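Local coordinates for DUF1805 domain-containing protein (Thermoplasma acidophilum, PDB 1QW2) that is of unknown function but belongs to the DUF1805 family and forms a four-chain assembly of beta/alpha subunits, at residues A[50-54]-A[55-59]. Numbering follows the deposited sequence.
Sequences ETSNK and VGDIA
S52 and D57 meet where helix 49-54 ends, and the backbone geometry there identifies a Schellman motif. D57 N donates to S52 O at 2.9 Å with an N-H...O angle of 160°, while G56 N reaches N53 O at 3.1 Å from above the carbonyl plane, 72° out of it. G56, with positive phi, is the C-prime residue. One residue before it, V55 N still donates to T51 O in the i to i+4 pattern.

The CB of V55 points away from residues 50-54 overall, but one methyl turns back. With CG1 anti to the carbonyl carbon (chi1 -57°), CG2 falls between the backbone N and that carbon and sits over two carbonyl oxygens, 3.4 Å from T51 O and 3.7 Å from S52 O. An alanine here would remove both methyls, probably stripping part of the apolar cover from these carbonyls and opening a gap against Y46 of the second subunit.

D57 approaches S52 through its methylene, CB standing 3.6 Å from S52 O. With CG anti to its carbonyl carbon, OD2 passes 3.9 Å from S52 CA. The buried carboxylate and S52 OG both hydrogen-bond to Y41 OH, so one phenol links helix and loop; D57 OD2 has a second partner in Y46 OH of the second subunit. S52 also touches A59, whose CB packs 3.8 Å from OG. A water donates to D57 O and, weakly, to N53 OD1, bridging loop and helix.

The turn thus leads helix 49-54 into strand 59-61, which lies between strands 41-43 and 78-79 in the mixed sheet. S80 OG bonds to D57 O and A59 N, Q81 N to N53 OD1, and I58 rests on helix 81-85, while T51, V55 and D57 face the second subunit.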
ATOM      1  N   GLU A  50       4.752  12.943  22.333  1.00  9.27           N
ATOM      2  CA  GLU A  50       5.608  14.114  22.465  1.00 10.14           C
ATOM      3  C   GLU A  50       5.928  14.662  21.076  1.00 10.83           C
ATOM      4  O   GLU A  50       6.037  15.873  20.879  1.00 10.89           O
ATOM      5  CB  GLU A  50       6.899  13.765  23.207  1.00 12.20           C
ATOM      6  CG  GLU A  50       6.673  13.216  24.605  1.00 18.47           C
ATOM      7  CD  GLU A  50       7.949  13.152  25.423  1.00 21.34           C
ATOM      8  OE1 GLU A  50       8.970  12.658  24.904  1.00 23.81           O
ATOM      9  OE2 GLU A  50       7.927  13.589  26.591  1.00 27.71           O
ATOM     10  N   THR A  51       6.067  13.766  20.104  1.00 10.25           N
ATOM     11  CA  THR A  51       6.361  14.191  18.744  1.00  9.31           C
ATOM     12  C   THR A  51       5.136  14.872  18.136  1.00  8.78           C
ATOM     13  O   THR A  51       5.251  15.908  17.480  1.00 10.66           O
ATOM     14  CB  THR A  51       6.785  12.991  17.890  1.00  9.31           C
ATOM     15  OG1 THR A  51       7.928  12.379  18.501  1.00 11.33           O
ATOM     16  CG2 THR A  51       7.150  13.430  16.480  1.00 11.40           C
ATOM     17  N   SER A  52       3.959  14.295  18.359  1.00  9.00           N
ATOM     18  CA  SER A  52       2.730  14.879  17.839  1.00  8.68           C
ATOM     19  C   SER A  52       2.570  16.304  18.365  1.00  8.81           C
ATOM     20  O   SER A  52       2.182  17.208  17.620  1.00 10.38           O
ATOM     21  CB  SER A  52       1.515  14.048  18.268  1.00 11.02           C
ATOM     22  OG  SER A  52       1.588  12.732  17.751  1.00 10.24           O
ATOM     23  N   ASN A  53       2.844  16.497  19.651  1.00 10.11           N
ATOM     24  CA  ASN A  53       2.724  17.827  20.241  1.00  9.94           C
ATOM     25  C   ASN A  53       3.798  18.759  19.700  1.00 10.35           C
ATOM     26  O   ASN A  53       3.531  19.929  19.438  1.00 11.38           O
ATOM     27  CB  ASN A  53       2.829  17.774  21.768  1.00  9.38           C
ATOM     28  CG  ASN A  53       1.535  17.342  22.429  1.00  8.56           C
ATOM     29  OD1 ASN A  53       0.448  17.644  21.942  1.00 10.94           O
ATOM     30  ND2 ASN A  53       1.647  16.653  23.558  1.00 10.46           N
ATOM     31  N   LYS A  54       5.010  18.238  19.535  1.00 11.07           N
ATOM     32  CA  LYS A  54       6.117  19.041  19.034  1.00 12.85           C
ATOM     33  C   LYS A  54       5.795  19.684  17.693  1.00 14.39           C
ATOM     34  O   LYS A  54       6.070  20.867  17.486  1.00 14.56           O
ATOM     35  CB  LYS A  54       7.378  18.183  18.899  1.00 15.14           C
ATOM     36  CG  LYS A  54       8.529  18.880  18.191  1.00 17.64           C
ATOM     37  CD  LYS A  54       9.735  17.958  18.078  1.00 21.14           C
ATOM     38  CE  LYS A  54      10.867  18.615  17.301  1.00 23.27           C
ATOM     39  NZ  LYS A  54      12.054  17.719  17.200  1.00 26.70           N
ATOM     40  N   VAL A  55       5.203  18.912  16.787  1.00 12.40           N
ATOM     41  CA  VAL A  55       4.887  19.429  15.461  1.00 13.06           C
ATOM     42  C   VAL A  55       3.485  20.013  15.298  1.00 13.56           C
ATOM     43  O   VAL A  55       3.084  20.384  14.192  1.00 14.57           O
ATOM     44  CB  VAL A  55       5.146  18.355  14.368  1.00 12.30           C
ATOM     45  CG1 VAL A  55       6.598  17.898  14.438  1.00 15.18           C
ATOM     46  CG2 VAL A  55       4.202  17.168  14.537  1.00 12.67           C
ATOM     47  N   GLY A  56       2.744  20.093  16.401  1.00 13.05           N
ATOM     48  CA  GLY A  56       1.410  20.675  16.369  1.00 14.33           C
ATOM     49  C   GLY A  56       0.290  19.886  15.718  1.00 13.09           C
ATOM     50  O   GLY A  56      -0.646  20.470  15.168  1.00 14.48           O
ATOM     51  N   ASP A  57       0.362  18.562  15.787  1.00 11.87           N
ATOM     52  CA  ASP A  57      -0.670  17.718  15.194  1.00 11.10           C
ATOM     53  C   ASP A  57      -1.927  17.608  16.042  1.00  9.95           C
ATOM     54  O   ASP A  57      -1.898  17.824  17.252  1.00 11.41           O
ATOM     55  CB  ASP A  57      -0.183  16.273  15.023  1.00 10.20           C
ATOM     56  CG  ASP A  57       0.921  16.126  14.010  1.00 11.47           C
ATOM     57  OD1 ASP A  57       1.067  17.001  13.139  1.00 12.57           O
ATOM     58  OD2 ASP A  57       1.633  15.099  14.082  1.00 10.45           O
ATOM     59  N   ILE A  58      -3.029  17.269  15.382  1.00  9.90           N
ATOM     60  CA  ILE A  58      -4.275  16.982  16.069  1.00 10.05           C
ATOM     61  C   ILE A  58      -4.131  15.460  16.068  1.00 10.28           C
ATOM     62  O   ILE A  58      -4.284  14.811  15.026  1.00 10.83           O
ATOM     63  CB  ILE A  58      -5.519  17.383  15.247  1.00 11.93           C
ATOM     64  CG1 ILE A  58      -5.698  18.900  15.277  1.00 12.45           C
ATOM     65  CG2 ILE A  58      -6.758  16.682  15.808  1.00 10.44           C
ATOM     66  CD1 ILE A  58      -6.899  19.394  14.482  1.00 14.74           C
ATOM     67  N   ALA A  59      -3.808  14.890  17.220  1.00  9.76           N
ATOM     68  CA  ALA A  59      -3.595  13.453  17.294  1.00 10.47           C
ATOM     69  C   ALA A  59      -4.095  12.807  18.569  1.00  9.43           C
ATOM     70  O   ALA A  59      -4.132  13.431  19.627  1.00  9.39           O
ATOM     71  CB  ALA A  59      -2.112  13.159  17.138  1.00 10.86           C
TER
HETATM   72  O   HOH W   1      -0.903  19.406  19.341  1.00 11.51           O